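Local coordinates for 433aa long hypothetical phosphoribosylglycinamide formyl transferase (Pyrococcus horikoshii, PDB 2DWC), which belongs to the ATP-grasp superfamily and holds adenosine-5'-diphosphate in a pocket of its central ATP-grasp region, at residues D49-A54 / G377-Y382; A350-Y355 / R416-H421. All blocks are in the same frame, centred on the assembly; numbering follows the deposited sequence.

From the N terminus the chain first leaves strand 44-49 through the loop 49-54, then runs through the whole ATP-grasp domain before 350-355, 377-382 and 416-421 follow one another in the C-terminal region. Contact 1 closes a loop of 322 residues and ties the Rossmann-like N-terminal sheet to the PurT-type C-terminal region. Contact 2 spans 60 residues within the C-terminal part. They cross, because 350-355 lies inside the loop closed by contact 1 and 416-421 beyond it; the centres of the two contacts are about 15 Å apart. Strands 354-355 and 380-381 pair antiparallel between them, with Ala381 N 2.7 Å from Gly354 O, a probable hydrogen bond. Both contacts also touch the second subunit.

Contact 1 (D49-A54 / G377-Y382); sequences DRYANA and GKPEAY. With SO4 (sulfate ion), chain F.
Pro379 sets its ring against the edge of Tyr51 and the neighbouring carbonyls, where the loop that follows strand 44-49 of the Rossmann-like parallel sheet meets the PurT-type C-terminal region. Pro379 CD lies near the plane of the tyrosine ring, 4.0 Å from Tyr51 CE1, an edge contact in which the two side chains cross obliquely. The same proline ring runs past the carbonyl oxygens of the loop, with Pro379 CD 3.7 Å from Asn53 O and Pro379 CG 4.0 Å from Ala52 O. The Asn53 side chain meets the proline through CB, 4.3 Å from Pro379 CG. Tyr51 owes its place to a first torsion that sets CG between the backbone N and the carbonyl carbon (chi1 65°), which directs the ring at 377-382 and brings Tyr51 OH to 4.2 Å from Lys378 CG. Gln58 NE2 gives hydrogen bonds to both Asn53 O and Gly377 O, clasping the two backbones together, while Thr15 of the second subunit packs on Asn53 and Thr16 of that subunit on Pro379.

Beside the proline-tyrosine contact sits a sulfate ion, probably from the crystallisation liquor. Lys378 is fully extended beyond CG and places NZ in a 2.6 Å hydrogen bond to sulfate O4. That ammonium group also forms a salt bridge with Glu29 and a hydrogen bond to Arg386 O, so protein groups as well as the anion fix its position; Arg385 NH2 adds a further bond to the sulfate. Tyr382 takes the ion at the edge of its ring: sulfate O1 lies in the ring plane and accepts a short hydrogen bond of 2.5 Å from Tyr382 OH.

Contact 2 (A350-Y355 / R416-H421); sequences AKVSGY and RSSDWH. With SO4 (sulfate ion), chain G.
His421 carries Val352 on one face of its imidazole: CG1 of the valine stands 3.4 Å from the ring centroid and 20° off the normal, a CH-pi contact displaced toward the ND1-CE1 edge. At the edge of the same ring Asp419 O lies in the ring plane and accepts a hydrogen bond from His421 ND1 at 3.0 Å. Asp419 O has a second donor, Ser418 OG at 2.9 Å, and the two arrive from opposite faces of the carbonyl plane; neither lies in that plane. The in-plane bond from ND1 helps fix the rotation of the imidazole under the valine; the two donors together grip Asp419 O. Trp420 turns its ring edge to a sulfate ion, with NE1 2.8 Å from sulfate O2 in a hydrogen bond. Arg360 makes a cation-pi contact with the indole, and Arg414 also bonds the sulfate.

The two branches of Val352 divide the work. With CG1 anti to the carbonyl carbon (chi1 -58°), that methyl rests on the histidine, while CG2 meets the serine, 3.4 Å from Ser418 OG. Alongside, the CB atoms of Lys351 and His421 touch, and the lysine end bends off.

At the far end of the contact Arg416 N gives a hydrogen bond of 2.8 Å to Tyr355 O. The arginine's guanidinium leads outward to a salt bridge with Asp17 of the second subunit.

A backbone hydrogen bond between His421 and Leu413 closes the loop joining strands 412-414 and 421-422, which packs at the surface of the PurT-type C-terminal region against the segment carrying strand 354-355.

Contact 1 (D49-A54 / G377-Y382)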
# COMPACT_ATOMS: atom_id res chain seq x y z
N ASP B 49 20.21 -7.68 -3.10
CA ASP B 49 20.98 -6.48 -2.82
C ASP B 49 22.32 -6.88 -2.19
O ASP B 49 22.59 -8.08 -2.04
CB ASP B 49 20.23 -5.47 -1.93
CG ASP B 49 20.61 -4.02 -2.25
OD1 ASP B 49 21.84 -3.71 -2.41
OD2 ASP B 49 19.70 -3.15 -2.30
N ARG B 50 23.15 -5.90 -1.87
CA ARG B 50 24.47 -6.20 -1.31
C ARG B 50 24.50 -6.36 0.18
O ARG B 50 25.56 -6.69 0.76
CB ARG B 50 25.50 -5.10 -1.72
CG ARG B 50 25.11 -3.76 -1.19
CD ARG B 50 26.01 -2.65 -1.78
NE ARG B 50 27.43 -2.90 -1.52
CZ ARG B 50 28.00 -2.87 -0.32
NH1 ARG B 50 27.27 -2.60 0.77
NH2 ARG B 50 29.31 -3.05 -0.21
N TYR B 51 23.35 -6.14 0.84
CA TYR B 51 23.30 -6.31 2.29
C TYR B 51 22.01 -7.01 2.63
O TYR B 51 21.10 -7.00 1.81
CB TYR B 51 23.41 -4.97 3.01
CG TYR B 51 22.27 -4.01 2.80
CD1 TYR B 51 21.29 -3.82 3.79
CD2 TYR B 51 22.19 -3.25 1.62
CE1 TYR B 51 20.26 -2.90 3.62
CE2 TYR B 51 21.14 -2.31 1.44
CZ TYR B 51 20.19 -2.15 2.45
OH TYR B 51 19.17 -1.24 2.27
N ALA B 52 21.93 -7.61 3.81
CA ALA B 52 20.73 -8.35 4.18
C ALA B 52 19.67 -7.46 4.83
O ALA B 52 19.98 -6.37 5.34
CB ALA B 52 21.11 -9.54 5.19
N ASN B 53 18.43 -7.95 4.78
CA ASN B 53 17.29 -7.22 5.37
C ASN B 53 17.11 -5.83 4.80
O ASN B 53 16.65 -4.92 5.48
CB ASN B 53 17.40 -7.21 6.91
CG ASN B 53 17.18 -8.60 7.51
OD1 ASN B 53 16.36 -9.38 7.00
ND2 ASN B 53 17.88 -8.90 8.60
N ALA B 54 17.45 -5.67 3.53
CA ALA B 54 17.23 -4.39 2.84
C ALA B 54 15.69 -4.22 2.82
O ALA B 54 14.93 -5.20 2.90
CB ALA B 54 17.81 -4.50 1.40
N GLY B 377 12.80 0.90 7.02
CA GLY B 377 13.26 -0.39 7.53
C GLY B 377 14.74 -0.65 7.37
O GLY B 377 15.18 -1.78 7.61
N LYS B 378 15.53 0.36 6.99
CA LYS B 378 16.97 0.11 6.78
C LYS B 378 17.58 -0.18 8.14
O LYS B 378 17.44 0.58 9.06
CB LYS B 378 17.64 1.33 6.13
CG LYS B 378 17.12 1.52 4.71
CD LYS B 378 17.71 2.78 4.04
CE LYS B 378 17.04 2.91 2.66
NZ LYS B 378 17.67 4.05 1.86
N PRO B 379 18.31 -1.30 8.25
CA PRO B 379 18.90 -1.68 9.54
C PRO B 379 20.04 -0.86 10.06
O PRO B 379 20.36 -0.94 11.25
CB PRO B 379 19.30 -3.17 9.36
CG PRO B 379 19.27 -3.41 7.89
CD PRO B 379 18.54 -2.28 7.18
N GLU B 380 20.64 -0.09 9.19
CA GLU B 380 21.77 0.73 9.63
C GLU B 380 21.70 2.09 8.96
O GLU B 380 21.25 2.21 7.82
CB GLU B 380 23.09 0.04 9.23
CG GLU B 380 24.29 0.97 9.38
CD GLU B 380 25.64 0.27 9.35
OE1 GLU B 380 26.66 0.95 9.55
OE2 GLU B 380 25.67 -0.95 9.13
N ALA B 381 22.17 3.11 9.65
CA ALA B 381 22.18 4.45 9.08
C ALA B 381 23.60 4.90 8.80
O ALA B 381 24.56 4.48 9.45
CB ALA B 381 21.55 5.42 10.04
N TYR B 382 23.74 5.73 7.79
CA TYR B 382 25.05 6.36 7.56
C TYR B 382 24.69 7.84 7.34
O TYR B 382 23.53 8.16 6.99
CB TYR B 382 25.82 5.72 6.40
CG TYR B 382 25.18 5.82 5.05
CD1 TYR B 382 25.02 7.06 4.43
CD2 TYR B 382 24.73 4.68 4.37
CE1 TYR B 382 24.43 7.17 3.17
CE2 TYR B 382 24.14 4.79 3.11
CZ TYR B 382 23.99 6.04 2.51
OH TYR B 382 23.38 6.18 1.28
S SO4 F . 21.18 3.22 0.32
O1 SO4 F . 22.46 3.95 0.62
O2 SO4 F . 20.73 3.59 -1.07
O3 SO4 F . 21.43 1.74 0.40
O4 SO4 F . 20.15 3.60 1.33

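Contact 2 (A350-Y355 / R416-H421)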
# COMPACT_ATOMS: atom_id res chain seq x y z
N ALA B 350 19.28 10.62 7.69
CA ALA B 350 20.06 10.46 8.91
C ALA B 350 21.19 11.48 8.94
O ALA B 350 21.81 11.74 7.91
CB ALA B 350 20.67 9.04 8.98
N LYS B 351 21.43 12.01 10.13
CA LYS B 351 22.50 12.97 10.34
C LYS B 351 23.60 12.27 11.13
O LYS B 351 24.62 12.86 11.47
CB LYS B 351 21.99 14.17 11.14
CG LYS B 351 21.16 15.14 10.33
CD LYS B 351 22.00 15.76 9.23
CE LYS B 351 21.37 17.06 8.73
NZ LYS B 351 22.22 17.78 7.73
N VAL B 352 23.38 10.99 11.43
CA VAL B 352 24.35 10.19 12.14
C VAL B 352 24.40 8.78 11.57
O VAL B 352 23.60 8.43 10.72
CB VAL B 352 24.03 10.12 13.65
CG1 VAL B 352 24.00 11.53 14.22
CG2 VAL B 352 22.71 9.41 13.87
N SER B 353 25.37 8.00 12.00
CA SER B 353 25.48 6.64 11.50
C SER B 353 25.25 5.67 12.66
O SER B 353 25.18 6.09 13.84
CB SER B 353 26.88 6.42 10.91
OG SER B 353 27.84 6.38 11.95
N GLY B 354 25.12 4.39 12.31
CA GLY B 354 24.94 3.38 13.32
C GLY B 354 23.83 2.40 13.04
O GLY B 354 22.99 2.60 12.17
N TYR B 355 23.82 1.32 13.81
CA TYR B 355 22.81 0.28 13.67
C TYR B 355 21.55 0.56 14.46
O TYR B 355 21.56 1.37 15.40
CB TYR B 355 23.42 -1.04 14.13
CG TYR B 355 23.14 -2.18 13.22
CD1 TYR B 355 22.06 -3.04 13.47
CD2 TYR B 355 23.91 -2.38 12.09
CE1 TYR B 355 21.78 -4.09 12.60
CE2 TYR B 355 23.63 -3.43 11.19
CZ TYR B 355 22.57 -4.27 11.45
OH TYR B 355 22.29 -5.32 10.63
N ARG B 416 21.87 3.08 17.63
CA ARG B 416 22.20 2.35 18.84
C ARG B 416 23.33 3.02 19.59
O ARG B 416 23.35 3.02 20.83
CB ARG B 416 22.59 0.92 18.40
CG ARG B 416 22.97 -0.01 19.39
CD ARG B 416 22.96 -1.42 18.78
NE ARG B 416 22.18 -2.17 19.75
CZ ARG B 416 22.51 -2.28 21.03
NH1 ARG B 416 23.64 -1.72 21.48
NH2 ARG B 416 21.68 -2.86 21.87
N SER B 417 24.25 3.61 18.83
CA SER B 417 25.43 4.26 19.36
C SER B 417 25.53 5.75 18.97
O SER B 417 26.60 6.22 18.58
CB SER B 417 26.67 3.53 18.84
OG SER B 417 26.77 3.66 17.43
N SER B 418 24.43 6.49 19.05
CA SER B 418 24.47 7.91 18.73
C SER B 418 23.45 8.61 19.61
O SER B 418 22.66 7.96 20.30
CB SER B 418 24.12 8.19 17.27
OG SER B 418 22.72 8.41 17.13
N ASP B 419 23.48 9.94 19.59
CA ASP B 419 22.49 10.68 20.36
C ASP B 419 21.44 11.09 19.36
O ASP B 419 21.61 10.87 18.16
CB ASP B 419 23.10 11.94 21.00
CG ASP B 419 24.13 11.62 22.08
OD1 ASP B 419 23.88 10.69 22.89
OD2 ASP B 419 25.16 12.32 22.12
N TRP B 420 20.37 11.70 19.85
CA TRP B 420 19.29 12.16 19.00
C TRP B 420 19.67 13.41 18.17
O TRP B 420 20.35 14.31 18.67
CB TRP B 420 18.07 12.46 19.87
CG TRP B 420 17.50 11.23 20.53
CD1 TRP B 420 17.65 10.83 21.83
CD2 TRP B 420 16.59 10.30 19.92
NE1 TRP B 420 16.87 9.71 22.08
CE2 TRP B 420 16.21 9.37 20.92
CE3 TRP B 420 16.07 10.17 18.63
CZ2 TRP B 420 15.31 8.31 20.65
CZ3 TRP B 420 15.18 9.13 18.37
CH2 TRP B 420 14.81 8.22 19.37
N HIS B 421 19.24 13.45 16.92
CA HIS B 421 19.54 14.57 16.01
C HIS B 421 18.30 14.94 15.20
O HIS B 421 17.57 14.06 14.74
CB HIS B 421 20.68 14.20 15.04
CG HIS B 421 22.05 14.24 15.65
ND1 HIS B 421 22.52 13.26 16.50
CD2 HIS B 421 23.06 15.13 15.52
CE1 HIS B 421 23.75 13.55 16.88
NE2 HIS B 421 24.10 14.68 16.30
S SO4 G . 16.18 7.27 24.72
O1 SO4 G . 17.51 6.93 25.33
O2 SO4 G . 16.05 8.76 24.58
O3 SO4 G . 16.07 6.62 23.37
O4 SO4 G . 15.08 6.75 25.59